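Local coordinates for Tol-Pal system protein TolB (Acinetobacter baumannii, PDB 7MX5), which probably acts as the periplasmic component of the Tol-Pal system, which takes part in outer membrane invagination during cell division and in keeping that membrane intact, at residues Y97-L102 against Y122-G127; R109-G114 against G159-T164; A137-N142 against E148-Q153; S220-G225 against I240-L245; L318-S323 against K328-D333. One frame throughout, in Å; residues are numbered along the deposited sequence.

Contact 1: residues Y97-L102 against Y122-G127; sequences YLLNEL and YQALTG
Two consecutive leucines, Leu98 and Leu99, both direct their side chains at the last turn of one helix. Strict strand alternation would send neighbours to opposite faces. Here the chain turns a corner at Leu98, and a classic beta bulge sets Leu98 and Leu99 together against Leu89 of strand 83-91. Ala124 takes the larger share of the contact on the helix side. Its CB lies against the branched end of Leu99, 3.7 Å from Leu99 CG and 3.8 Å from both Leu99 CD1 and Leu99 CD2. The methyl thus meets the fork of the leucine rather than a single branch. This is the layer of the amino-terminal domain of TolB where helix 110-126 packs on the mixed sheet, at one edge strand, 96-105. Leu99 also reaches Ala120 and Ile121, one turn earlier in the helix. Leu98 works further along. Its CD1 touches Leu125 CD2 at 3.7 Å, and the two side chains cross at about a right angle. With CG anti to the carbonyl carbon (chi1 -65°), Leu125 brings its end nearer to Leu98 than its base. Phe42 also touches Leu125. The same Leu98 CD1 is 3.8 Å from the backbone Ala124 O.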
# COMPACT_ATOMS: atom_id res chain seq x y z
N TYR A 97 -19.56 19.10 -16.30
CA TYR A 97 -18.33 18.33 -16.35
C TYR A 97 -17.59 18.46 -15.02
O TYR A 97 -17.34 19.57 -14.55
CB TYR A 97 -17.44 18.79 -17.50
CG TYR A 97 -17.90 18.32 -18.86
CD1 TYR A 97 -17.81 16.99 -19.23
CD2 TYR A 97 -18.42 19.22 -19.78
CE1 TYR A 97 -18.23 16.56 -20.47
CE2 TYR A 97 -18.85 18.80 -21.02
CZ TYR A 97 -18.75 17.47 -21.36
OH TYR A 97 -19.17 17.05 -22.60
N LEU A 98 -17.24 17.32 -14.43
CA LEU A 98 -16.37 17.31 -13.26
C LEU A 98 -14.90 17.34 -13.64
O LEU A 98 -14.08 17.82 -12.86
CB LEU A 98 -16.66 16.08 -12.39
CG LEU A 98 -18.05 16.04 -11.76
CD1 LEU A 98 -18.14 14.91 -10.74
CD2 LEU A 98 -18.40 17.37 -11.12
N LEU A 99 -14.56 16.83 -14.82
CA LEU A 99 -13.19 16.87 -15.33
C LEU A 99 -13.22 17.13 -16.83
O LEU A 99 -14.11 16.66 -17.54
CB LEU A 99 -12.45 15.55 -15.06
CG LEU A 99 -12.25 15.12 -13.61
CD1 LEU A 99 -11.80 13.67 -13.56
CD2 LEU A 99 -11.24 16.02 -12.91
N ASN A 100 -12.24 17.90 -17.30
CA ASN A 100 -12.01 18.12 -18.73
C ASN A 100 -10.51 18.35 -18.88
O ASN A 100 -10.03 19.48 -18.84
CB ASN A 100 -12.82 19.28 -19.28
CG ASN A 100 -12.52 19.57 -20.74
OD1 ASN A 100 -12.80 18.75 -21.61
ND2 ASN A 100 -11.95 20.73 -21.01
N GLU A 101 -9.77 17.25 -19.04
CA GLU A 101 -8.32 17.28 -18.94
C GLU A 101 -7.68 16.62 -20.15
O GLU A 101 -8.28 15.77 -20.81
CB GLU A 101 -7.84 16.57 -17.66
CG GLU A 101 -8.44 17.11 -16.38
CD GLU A 101 -7.75 18.37 -15.90
OE1 GLU A 101 -6.78 18.81 -16.55
OE2 GLU A 101 -8.18 18.92 -14.86
N LEU A 102 -6.45 17.04 -20.44
CA LEU A 102 -5.59 16.39 -21.42
C LEU A 102 -4.32 15.92 -20.71
O LEU A 102 -3.73 16.67 -19.94
CB LEU A 102 -5.23 17.34 -22.56
CG LEU A 102 -4.41 16.69 -23.68
CD1 LEU A 102 -5.28 16.38 -24.89
CD2 LEU A 102 -3.21 17.55 -24.07
N TYR A 122 -11.37 9.45 -9.51
CA TYR A 122 -11.63 9.15 -8.11
C TYR A 122 -11.64 10.42 -7.26
O TYR A 122 -12.52 10.61 -6.42
CB TYR A 122 -10.59 8.16 -7.59
CG TYR A 122 -10.81 7.68 -6.18
CD1 TYR A 122 -11.57 6.55 -5.92
CD2 TYR A 122 -10.23 8.33 -5.10
CE1 TYR A 122 -11.77 6.09 -4.63
CE2 TYR A 122 -10.42 7.89 -3.81
CZ TYR A 122 -11.19 6.77 -3.58
OH TYR A 122 -11.38 6.32 -2.29
N GLN A 123 -10.66 11.30 -7.48
CA GLN A 123 -10.58 12.53 -6.70
C GLN A 123 -11.75 13.46 -7.01
O GLN A 123 -12.24 14.16 -6.12
CB GLN A 123 -9.25 13.23 -6.96
CG GLN A 123 -8.96 14.40 -6.03
CD GLN A 123 -7.54 14.90 -6.17
OE1 GLN A 123 -7.18 15.52 -7.17
NE2 GLN A 123 -6.72 14.65 -5.15
N ALA A 124 -12.20 13.48 -8.26
CA ALA A 124 -13.30 14.36 -8.64
C ALA A 124 -14.63 13.89 -8.07
O ALA A 124 -15.56 14.69 -7.95
CB ALA A 124 -13.40 14.46 -10.16
N LEU A 125 -14.75 12.61 -7.70
CA LEU A 125 -16.00 12.07 -7.19
C LEU A 125 -16.04 11.95 -5.67
O LEU A 125 -17.12 12.00 -5.09
CB LEU A 125 -16.25 10.68 -7.80
CG LEU A 125 -16.49 10.65 -9.31
CD1 LEU A 125 -16.60 9.22 -9.80
CD2 LEU A 125 -17.74 11.44 -9.66
N THR A 126 -14.88 11.80 -5.02
CA THR A 126 -14.82 11.64 -3.58
C THR A 126 -14.06 12.75 -2.86
O THR A 126 -14.21 12.88 -1.64
CB THR A 126 -14.17 10.30 -3.20
OG1 THR A 126 -12.74 10.43 -3.25
CG2 THR A 126 -14.60 9.21 -4.17
N GLY A 127 -13.26 13.54 -3.57
CA GLY A 127 -12.41 14.52 -2.92
C GLY A 127 -11.19 13.94 -2.25
O GLY A 127 -10.52 14.64 -1.48

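Contact 2: residues R109-G114 against G159-T164; sequences RIRQAG and GEQPKT
Arg111 and Glu160 make the close-packed part of this contact, and they meet through carbon rather than charge. Arg111 NE lies 3.5 Å from Glu160 CB, and Glu160 CG sits over one face of the guanidinium. The carboxylate is turned away: Arg111 NE and Glu160 OE1 are 4.9 Å apart. The salt bridge of Arg111 goes instead from its NH2 to Asp158, whose other oxygen accepts from the backbone N of Glu160. Asp158 therefore ties both partners together. The contact lies between the start of helix 110-126 in the amino-terminal domain, with Arg109 just before it, and the loop that leads into strand 163-168 of the beta-propeller. The looser side is polar and centred on Gln161, an exposed residue. Its OE1 lies at the edge of the Arg109 guanidinium, near its plane, and accepts a weak bond of 3.4 Å from Arg109 NH1. The arginine chain is bent at chi2 and chi3, which brings its end back toward Gln161. A water accepts from Arg111 N at 2.8 Å and gives a second weak bond to Gln161 OE1.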
# COMPACT_ATOMS: atom_id res chain seq x y z
N ARG A 109 4.03 4.20 -22.13
CA ARG A 109 3.73 4.42 -20.72
C ARG A 109 2.21 4.45 -20.55
O ARG A 109 1.65 5.43 -20.05
CB ARG A 109 4.37 5.71 -20.22
CG ARG A 109 5.89 5.71 -20.31
CD ARG A 109 6.48 4.50 -19.60
NE ARG A 109 6.54 4.69 -18.15
CZ ARG A 109 6.05 3.84 -17.26
NH1 ARG A 109 5.45 2.72 -17.63
NH2 ARG A 109 6.17 4.12 -15.96
N ILE A 110 1.56 3.37 -20.95
CA ILE A 110 0.10 3.34 -21.08
C ILE A 110 -0.58 2.97 -19.77
O ILE A 110 -1.62 3.53 -19.43
CB ILE A 110 -0.28 2.38 -22.23
CG1 ILE A 110 -1.80 2.17 -22.28
CG2 ILE A 110 0.46 1.06 -22.10
CD1 ILE A 110 -2.54 3.28 -22.97
N ARG A 111 -0.01 2.03 -19.01
CA ARG A 111 -0.62 1.64 -17.75
C ARG A 111 -0.56 2.77 -16.73
O ARG A 111 -1.49 2.92 -15.93
CB ARG A 111 0.06 0.38 -17.20
CG ARG A 111 -0.40 -0.91 -17.86
CD ARG A 111 -0.19 -2.11 -16.95
NE ARG A 111 -1.28 -2.31 -16.01
CZ ARG A 111 -2.50 -2.71 -16.34
NH1 ARG A 111 -2.83 -2.99 -17.59
NH2 ARG A 111 -3.42 -2.85 -15.38
N GLN A 112 0.51 3.56 -16.74
CA GLN A 112 0.58 4.71 -15.83
C GLN A 112 -0.41 5.79 -16.23
O GLN A 112 -0.92 6.51 -15.36
CB GLN A 112 2.01 5.26 -15.80
CG GLN A 112 2.43 5.98 -17.07
CD GLN A 112 3.53 6.99 -16.84
OE1 GLN A 112 4.63 6.65 -16.39
NE2 GLN A 112 3.25 8.25 -17.16
N ALA A 113 -0.71 5.93 -17.52
CA ALA A 113 -1.65 6.95 -17.96
C ALA A 113 -3.07 6.60 -17.54
O ALA A 113 -3.83 7.48 -17.11
CB ALA A 113 -1.57 7.12 -19.48
N GLY A 114 -3.45 5.32 -17.64
CA GLY A 114 -4.77 4.92 -17.19
C GLY A 114 -4.95 5.08 -15.70
O GLY A 114 -6.03 5.46 -15.23
N GLY A 159 -0.38 -5.00 -9.23
CA GLY A 159 0.59 -6.06 -9.42
C GLY A 159 1.30 -6.05 -10.76
O GLY A 159 2.24 -6.83 -10.94
N GLU A 160 0.89 -5.19 -11.69
CA GLU A 160 1.50 -5.17 -13.01
C GLU A 160 2.82 -4.41 -12.99
O GLU A 160 3.10 -3.61 -12.09
CB GLU A 160 0.54 -4.56 -14.03
CG GLU A 160 -0.75 -5.33 -14.22
CD GLU A 160 -0.55 -6.66 -14.92
OE1 GLU A 160 0.53 -6.86 -15.53
OE2 GLU A 160 -1.46 -7.51 -14.87
N GLN A 161 3.62 -4.65 -14.02
CA GLN A 161 4.94 -4.04 -14.17
C GLN A 161 5.82 -4.25 -12.93
O GLN A 161 6.20 -3.29 -12.26
CB GLN A 161 4.81 -2.56 -14.49
CG GLN A 161 3.71 -2.23 -15.49
CD GLN A 161 4.12 -1.14 -16.46
OE1 GLN A 161 4.04 0.04 -16.16
NE2 GLN A 161 4.55 -1.55 -17.65
N PRO A 162 6.15 -5.50 -12.60
CA PRO A 162 7.01 -5.74 -11.43
C PRO A 162 8.46 -5.41 -11.73
O PRO A 162 8.96 -5.60 -12.84
CB PRO A 162 6.82 -7.24 -11.17
CG PRO A 162 6.56 -7.81 -12.52
CD PRO A 162 5.83 -6.75 -13.31
N LYS A 163 9.14 -4.89 -10.71
CA LYS A 163 10.54 -4.51 -10.80
C LYS A 163 11.29 -5.23 -9.68
O LYS A 163 11.06 -4.96 -8.50
CB LYS A 163 10.71 -2.99 -10.70
CG LYS A 163 12.05 -2.44 -11.18
CD LYS A 163 13.17 -2.70 -10.18
CE LYS A 163 14.43 -1.93 -10.53
NZ LYS A 163 14.22 -0.46 -10.48
N THR A 164 12.19 -6.13 -10.06
CA THR A 164 12.97 -6.89 -9.09
C THR A 164 14.08 -6.00 -8.54
O THR A 164 14.96 -5.55 -9.28
CB THR A 164 13.55 -8.15 -9.72
OG1 THR A 164 12.48 -9.01 -10.14
CG2 THR A 164 14.43 -8.89 -8.73
O HOH W 1 2.75 1.36 -19.10

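Contact 3: residues A137-N142 against E148-Q153; sequences AYVLRN and ERYTLQ
Backbone hydrogen bonds between Tyr138 and Gln153 and between Leu140 and Thr151 run in both directions. Gln153 N bonds to Tyr138 O at 2.9 Å. Asn142 N adds a bond to Arg149 O, 2.8 Å long, beyond the last strand pair. Val139 with Leu152 and Arg141 with Tyr150 are the non-hydrogen-bonded pairs. The two strands form an antiparallel beta hairpin in a four-stranded propeller blade, with strands 163-168 and 391-397 on its two sides. The C-terminal strand 391-397 thus closes the blade, as in the usual ring closure of propellers. Among side-chain bonds, Tyr138 OH donates to Gln153 OE1 at 2.6 Å. The ring turns back over the strand pair (chi1 54°), and Gln153 CB lies over one of its faces. Gln153 NE2 is held by Thr164. A water joins Leu140 O and Glu148 O and also bonds Thr151 OG1. The face of Val139 and Arg141 carries contacts between carbon atoms. Val139 CG2 meets Leu152 CD1 at 3.9 Å, and Val139 CG1 approaches the edge of the Tyr150 ring. The extended Arg141 chain crosses the same ring at a slant, with Arg141 CD 3.6 Å from Tyr150 CE2.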
# COMPACT_ATOMS: atom_id res chain seq x y z
N ALA A 137 5.82 -2.58 -2.56
CA ALA A 137 6.95 -3.49 -2.44
C ALA A 137 6.53 -4.74 -1.69
O ALA A 137 5.67 -4.70 -0.81
CB ALA A 137 8.12 -2.82 -1.73
N TYR A 138 7.16 -5.86 -2.03
CA TYR A 138 6.83 -7.14 -1.42
C TYR A 138 8.02 -8.08 -1.60
O TYR A 138 8.91 -7.83 -2.41
CB TYR A 138 5.55 -7.74 -2.01
CG TYR A 138 5.58 -7.86 -3.52
CD1 TYR A 138 5.16 -6.81 -4.33
CD2 TYR A 138 6.02 -9.02 -4.14
CE1 TYR A 138 5.18 -6.91 -5.71
CE2 TYR A 138 6.04 -9.14 -5.52
CZ TYR A 138 5.62 -8.08 -6.29
OH TYR A 138 5.64 -8.19 -7.67
N VAL A 139 8.01 -9.17 -0.84
CA VAL A 139 9.05 -10.18 -0.89
C VAL A 139 8.42 -11.52 -1.26
O VAL A 139 7.59 -12.04 -0.50
CB VAL A 139 9.82 -10.29 0.44
CG1 VAL A 139 10.88 -11.37 0.34
CG2 VAL A 139 10.44 -8.95 0.80
N LEU A 140 8.80 -12.06 -2.41
CA LEU A 140 8.35 -13.38 -2.83
C LEU A 140 9.26 -14.44 -2.24
O LEU A 140 10.48 -14.39 -2.42
CB LEU A 140 8.33 -13.48 -4.36
CG LEU A 140 7.33 -12.58 -5.09
CD1 LEU A 140 7.51 -12.71 -6.60
CD2 LEU A 140 5.91 -12.93 -4.69
N ARG A 141 8.67 -15.40 -1.54
CA ARG A 141 9.40 -16.51 -0.93
C ARG A 141 9.02 -17.80 -1.65
O ARG A 141 7.85 -18.17 -1.67
CB ARG A 141 9.10 -16.62 0.56
CG ARG A 141 9.43 -15.37 1.36
CD ARG A 141 9.19 -15.59 2.84
NE ARG A 141 9.39 -14.38 3.62
CZ ARG A 141 9.26 -14.30 4.94
NH1 ARG A 141 8.92 -15.36 5.66
NH2 ARG A 141 9.46 -13.14 5.55
N ASN A 142 10.02 -18.47 -2.22
CA ASN A 142 9.80 -19.71 -2.95
C ASN A 142 10.94 -20.67 -2.64
O ASN A 142 12.02 -20.59 -3.26
CB ASN A 142 9.69 -19.47 -4.46
CG ASN A 142 8.99 -20.60 -5.18
OD1 ASN A 142 8.76 -21.67 -4.61
ND2 ASN A 142 8.65 -20.37 -6.44
N GLU A 148 16.59 -18.40 -6.27
CA GLU A 148 15.88 -17.17 -5.92
C GLU A 148 14.86 -17.46 -4.83
O GLU A 148 13.66 -17.26 -5.02
CB GLU A 148 15.19 -16.57 -7.15
CG GLU A 148 15.98 -16.67 -8.44
CD GLU A 148 15.19 -16.19 -9.64
OE1 GLU A 148 14.71 -15.03 -9.61
OE2 GLU A 148 15.04 -16.96 -10.60
N ARG A 149 15.34 -17.94 -3.68
CA ARG A 149 14.43 -18.27 -2.58
C ARG A 149 13.68 -17.04 -2.09
O ARG A 149 12.49 -17.13 -1.75
CB ARG A 149 15.22 -18.91 -1.43
CG ARG A 149 14.40 -19.82 -0.54
CD ARG A 149 15.21 -20.27 0.67
NE ARG A 149 16.23 -21.25 0.31
CZ ARG A 149 16.05 -22.56 0.34
NH1 ARG A 149 14.90 -23.09 0.73
NH2 ARG A 149 17.05 -23.36 -0.02
N TYR A 150 14.34 -15.89 -2.07
CA TYR A 150 13.72 -14.63 -1.67
C TYR A 150 13.96 -13.61 -2.77
O TYR A 150 15.09 -13.46 -3.24
CB TYR A 150 14.28 -14.13 -0.34
CG TYR A 150 14.03 -15.05 0.83
CD1 TYR A 150 14.84 -16.15 1.07
CD2 TYR A 150 12.98 -14.81 1.71
CE1 TYR A 150 14.61 -16.99 2.14
CE2 TYR A 150 12.74 -15.64 2.79
CZ TYR A 150 13.56 -16.73 3.00
OH TYR A 150 13.33 -17.57 4.07
N THR A 151 12.90 -12.91 -3.17
CA THR A 151 12.98 -11.91 -4.22
C THR A 151 12.24 -10.66 -3.77
O THR A 151 11.03 -10.71 -3.55
CB THR A 151 12.40 -12.43 -5.54
OG1 THR A 151 13.16 -13.57 -5.98
CG2 THR A 151 12.46 -11.35 -6.61
N LEU A 152 12.96 -9.55 -3.64
CA LEU A 152 12.36 -8.27 -3.32
C LEU A 152 11.90 -7.61 -4.62
O LEU A 152 12.70 -7.37 -5.52
CB LEU A 152 13.35 -7.36 -2.59
CG LEU A 152 12.86 -5.96 -2.26
CD1 LEU A 152 11.50 -6.00 -1.58
CD2 LEU A 152 13.86 -5.23 -1.39
N GLN A 153 10.60 -7.33 -4.71
CA GLN A 153 10.00 -6.78 -5.91
C GLN A 153 9.18 -5.54 -5.57
O GLN A 153 8.69 -5.39 -4.45
CB GLN A 153 9.11 -7.80 -6.62
CG GLN A 153 9.86 -8.86 -7.40
CD GLN A 153 9.03 -9.46 -8.52
OE1 GLN A 153 7.80 -9.49 -8.44
NE2 GLN A 153 9.70 -9.93 -9.56
O HOH W 2 11.64 -15.65 -4.43

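Contact 4: residues S220-G225 against I240-L245; sequences SFSPDG and IYQMDL
Leu245 has the most surface buried here, and Gly225 comes next. Leu245 CD1 touches the backbone Gly225 O at 3.8 Å, an apolar methyl against a carbonyl oxygen. The leucine CG is anti to the carbonyl carbon (chi1 -63°), and the CB bond already points toward the loop. Gly225 ends a type I turn that starts at Ser222, closed by a bond from Gly225 N to Ser222 O of 3.0 Å. Phe221 is the third in buried surface. Its ring leans toward the other segment, but Phe221 CE1 stays 4.7 Å from Leu245 CD1. Nearby, Gln242 reaches across with an extended chain, and its NE2 stops 4.5 Å from Ser222 OG. That amide instead makes a weak bond to the OH of Tyr265, whose side chain also touches Ser222. Strand 227-232 lies between the two segments in the sheet, and Lys226 pairs with Leu245 through the backbone. The contact therefore spans the first and third strands of a four-stranded antiparallel blade, at the turn joining its first two strands, within a WD40-like beta-propeller repeat.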
# COMPACT_ATOMS: atom_id res chain seq x y z
N SER A 220 12.45 1.57 9.49
CA SER A 220 11.42 2.58 9.32
C SER A 220 12.09 3.95 9.34
O SER A 220 12.96 4.20 10.17
CB SER A 220 10.35 2.49 10.41
OG SER A 220 9.39 3.52 10.28
N PHE A 221 11.68 4.82 8.42
CA PHE A 221 12.38 6.07 8.17
C PHE A 221 11.59 7.26 8.71
O PHE A 221 10.36 7.29 8.65
CB PHE A 221 12.63 6.25 6.67
CG PHE A 221 13.70 5.34 6.14
CD1 PHE A 221 15.04 5.62 6.36
CD2 PHE A 221 13.36 4.19 5.44
CE1 PHE A 221 16.02 4.78 5.89
CE2 PHE A 221 14.34 3.35 4.96
CZ PHE A 221 15.68 3.65 5.18
N SER A 222 12.33 8.23 9.25
CA SER A 222 11.72 9.43 9.79
C SER A 222 11.07 10.25 8.68
O SER A 222 11.57 10.29 7.55
CB SER A 222 12.78 10.28 10.50
OG SER A 222 12.56 10.31 11.90
N PRO A 223 9.95 10.91 8.97
CA PRO A 223 9.34 11.78 7.95
C PRO A 223 10.27 12.88 7.46
O PRO A 223 10.17 13.28 6.30
CB PRO A 223 8.11 12.36 8.67
CG PRO A 223 7.83 11.44 9.80
CD PRO A 223 9.09 10.70 10.14
N ASP A 224 11.16 13.39 8.32
CA ASP A 224 12.09 14.44 7.91
C ASP A 224 13.25 13.91 7.07
O ASP A 224 14.08 14.71 6.62
CB ASP A 224 12.62 15.18 9.14
CG ASP A 224 13.38 14.28 10.11
OD1 ASP A 224 13.73 13.14 9.75
OD2 ASP A 224 13.62 14.73 11.25
N GLY A 225 13.32 12.60 6.86
CA GLY A 225 14.40 12.03 6.08
C GLY A 225 15.76 12.07 6.74
O GLY A 225 16.78 11.95 6.05
N ILE A 240 14.52 -1.54 20.31
CA ILE A 240 14.34 -0.51 19.28
C ILE A 240 15.51 0.46 19.35
O ILE A 240 15.86 0.95 20.43
CB ILE A 240 13.00 0.22 19.44
CG1 ILE A 240 11.84 -0.70 19.07
CG2 ILE A 240 12.97 1.48 18.59
CD1 ILE A 240 10.87 -0.94 20.20
N TYR A 241 16.10 0.75 18.19
CA TYR A 241 17.19 1.71 18.06
C TYR A 241 16.80 2.78 17.05
O TYR A 241 16.08 2.50 16.08
CB TYR A 241 18.48 1.02 17.62
CG TYR A 241 19.06 0.07 18.64
CD1 TYR A 241 18.63 -1.25 18.71
CD2 TYR A 241 20.03 0.49 19.53
CE1 TYR A 241 19.16 -2.12 19.64
CE2 TYR A 241 20.57 -0.38 20.46
CZ TYR A 241 20.13 -1.68 20.52
OH TYR A 241 20.66 -2.55 21.45
N GLN A 242 17.29 3.99 17.26
CA GLN A 242 17.15 5.07 16.29
C GLN A 242 18.52 5.42 15.73
O GLN A 242 19.46 5.66 16.49
CB GLN A 242 16.50 6.32 16.91
CG GLN A 242 16.12 7.35 15.85
CD GLN A 242 15.50 8.60 16.44
OE1 GLN A 242 15.49 8.80 17.65
NE2 GLN A 242 14.99 9.47 15.57
N MET A 243 18.62 5.45 14.41
CA MET A 243 19.85 5.82 13.73
C MET A 243 19.74 7.24 13.19
O MET A 243 18.67 7.67 12.75
CB MET A 243 20.17 4.87 12.59
CG MET A 243 21.65 4.76 12.30
SD MET A 243 22.02 3.99 10.73
CE MET A 243 23.27 2.83 11.24
N ASP A 244 20.86 7.96 13.23
CA ASP A 244 20.99 9.24 12.56
C ASP A 244 21.74 9.01 11.26
O ASP A 244 22.87 8.50 11.27
CB ASP A 244 21.71 10.25 13.45
CG ASP A 244 22.01 11.55 12.73
OD1 ASP A 244 21.17 11.98 11.90
OD2 ASP A 244 23.06 12.16 13.01
N LEU A 245 21.12 9.37 10.14
CA LEU A 245 21.65 8.99 8.83
C LEU A 245 22.98 9.65 8.53
O LEU A 245 23.81 9.07 7.81
CB LEU A 245 20.63 9.33 7.74
CG LEU A 245 19.28 8.60 7.78
CD1 LEU A 245 18.63 8.62 6.41
CD2 LEU A 245 19.44 7.17 8.29

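Contact 5: residues L318-S323 against K328-D333; sequences LVHRPS and KVAIQD
Backbone hydrogen bonds join Leu318 with Ala330 in both directions: Leu318 N to Ala330 O and Ala330 N to Leu318 O are both 3.0 Å. In the next bonded pair, His320 N bonds to Lys328 O with an N-H...O angle of 174°. The return distance, from Lys328 N to His320 O, is so short that its value is doubtful. Val319 and Val329 form the non-hydrogen-bonded pair between them. Two CA-H...O contacts add to the ladder, from Val329 CA to Leu318 O and from Val319 CA to Lys328 O. The apolar contacts gather on the face of Leu318, His320 and Ala330. Ala330 CB lies 3.6 Å from His320 CB and 4.1 Å from Leu318 CD2. The CG of Leu318 sits between its backbone N and carbonyl carbon (chi1 66°), which carries CD2 over the partner strand to 3.3 Å from Ala330 O. At the loop end of the hairpin, Pro322 CD meets Lys328 CG at 3.9 Å, the two side chains crossing at about a right angle. The polar ends find partners outside the two segments. His320 ND1 bonds to Asn304, and Gln332 NE2 bonds to the backbone O of Leu297. The lysine ammonium has a weak bond to Ser325. The main chain therefore sets the register of this hairpin in the middle of its blade. Apolar carbons of Leu318, His320 and Ala330 pack on one face, while the polar ends of His320 and Gln332 are bonded to neighbouring parts of the chain.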
# COMPACT_ATOMS: atom_id res chain seq x y z
N LEU A 318 -3.23 -2.69 12.30
CA LEU A 318 -2.50 -3.55 13.21
C LEU A 318 -2.99 -4.98 13.08
O LEU A 318 -3.94 -5.27 12.36
CB LEU A 318 -2.65 -3.08 14.66
CG LEU A 318 -4.05 -3.18 15.26
CD1 LEU A 318 -3.98 -3.50 16.74
CD2 LEU A 318 -4.84 -1.89 15.04
N VAL A 319 -2.31 -5.88 13.78
CA VAL A 319 -2.71 -7.28 13.90
C VAL A 319 -3.39 -7.45 15.25
O VAL A 319 -2.77 -7.20 16.30
CB VAL A 319 -1.52 -8.23 13.74
CG1 VAL A 319 -1.86 -9.61 14.28
CG2 VAL A 319 -1.10 -8.31 12.29
N HIS A 320 -4.65 -7.87 15.23
CA HIS A 320 -5.47 -7.97 16.43
C HIS A 320 -5.91 -9.42 16.62
O HIS A 320 -6.35 -10.06 15.66
CB HIS A 320 -6.69 -7.05 16.33
CG HIS A 320 -7.53 -7.01 17.57
ND1 HIS A 320 -7.23 -6.20 18.64
CD2 HIS A 320 -8.66 -7.68 17.90
CE1 HIS A 320 -8.15 -6.37 19.59
NE2 HIS A 320 -9.02 -7.27 19.16
N ARG A 321 -5.78 -9.92 17.84
CA ARG A 321 -6.11 -11.31 18.16
C ARG A 321 -6.97 -11.38 19.41
O ARG A 321 -6.44 -11.37 20.53
CB ARG A 321 -4.84 -12.15 18.33
CG ARG A 321 -4.84 -13.46 17.58
CD ARG A 321 -4.75 -14.66 18.51
NE ARG A 321 -3.50 -14.69 19.24
CZ ARG A 321 -2.60 -15.66 19.15
NH1 ARG A 321 -2.78 -16.69 18.34
NH2 ARG A 321 -1.49 -15.59 19.88
N PRO A 322 -8.29 -11.42 19.26
CA PRO A 322 -9.14 -11.78 20.40
C PRO A 322 -8.81 -13.19 20.86
O PRO A 322 -8.73 -14.12 20.05
CB PRO A 322 -10.57 -11.67 19.86
CG PRO A 322 -10.47 -11.11 18.49
CD PRO A 322 -9.05 -11.09 18.04
N SER A 323 -8.61 -13.34 22.18
CA SER A 323 -8.08 -14.59 22.73
C SER A 323 -8.88 -15.82 22.31
O SER A 323 -8.35 -16.93 22.36
CB SER A 323 -8.04 -14.50 24.26
OG SER A 323 -9.34 -14.53 24.81
N LYS A 328 -6.41 -11.02 13.31
CA LYS A 328 -7.28 -10.17 12.51
C LYS A 328 -6.54 -8.89 12.14
O LYS A 328 -5.76 -8.37 12.94
CB LYS A 328 -8.58 -9.80 13.25
CG LYS A 328 -9.13 -10.90 14.14
CD LYS A 328 -10.11 -11.78 13.39
CE LYS A 328 -10.36 -13.09 14.12
NZ LYS A 328 -11.78 -13.52 14.01
N VAL A 329 -6.79 -8.40 10.93
CA VAL A 329 -6.36 -7.06 10.56
C VAL A 329 -7.39 -6.08 11.11
O VAL A 329 -8.59 -6.20 10.81
CB VAL A 329 -6.22 -6.92 9.03
CG1 VAL A 329 -5.86 -5.49 8.66
CG2 VAL A 329 -5.18 -7.89 8.51
N ALA A 330 -6.94 -5.13 11.92
CA ALA A 330 -7.84 -4.21 12.59
C ALA A 330 -7.39 -2.77 12.35
O ALA A 330 -6.22 -2.50 12.07
CB ALA A 330 -7.92 -4.49 14.10
N ILE A 331 -8.34 -1.85 12.48
CA ILE A 331 -8.11 -0.42 12.32
C ILE A 331 -8.59 0.27 13.59
O ILE A 331 -9.76 0.15 13.96
CB ILE A 331 -8.83 0.15 11.09
CG1 ILE A 331 -8.43 -0.62 9.83
CG2 ILE A 331 -8.52 1.63 10.93
CD1 ILE A 331 -6.95 -0.58 9.52
N GLN A 332 -7.68 0.98 14.26
CA GLN A 332 -8.02 1.76 15.44
C GLN A 332 -7.90 3.24 15.12
O GLN A 332 -6.88 3.68 14.57
CB GLN A 332 -7.12 1.41 16.63
CG GLN A 332 -7.51 2.13 17.91
CD GLN A 332 -6.56 1.86 19.06
OE1 GLN A 332 -6.62 0.79 19.68
NE2 GLN A 332 -5.70 2.82 19.36
N ASP A 333 -8.93 4.01 15.46
CA ASP A 333 -8.88 5.46 15.34
C ASP A 333 -8.07 6.03 16.50
O ASP A 333 -8.31 5.70 17.66
CB ASP A 333 -10.29 6.04 15.33
CG ASP A 333 -10.35 7.41 14.69
OD1 ASP A 333 -10.01 8.40 15.36
OD2 ASP A 333 -10.74 7.49 13.50

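How the contacts relate
Contacts 1 and 2 both use helix 110-126, at its end and its start, and their centres lie 22 Å apart. Their segments alternate along the chain. Contact 1 stays within the amino-terminal domain, whereas contact 2 joins that domain to the propeller. Contact 3 falls between the two segments of contact 2, and the two touch: Pro162 CB packs 3.8 Å from Tyr138 OH, and both contacts reach the same sheet. Contacts 4 and 5 follow in series, each in a separate propeller blade. The centres of contacts 3, 4 and 5 are 25 to 26 Å apart. Contact 2 thus links helix 110-126 to the blade closed by the C-terminal strand.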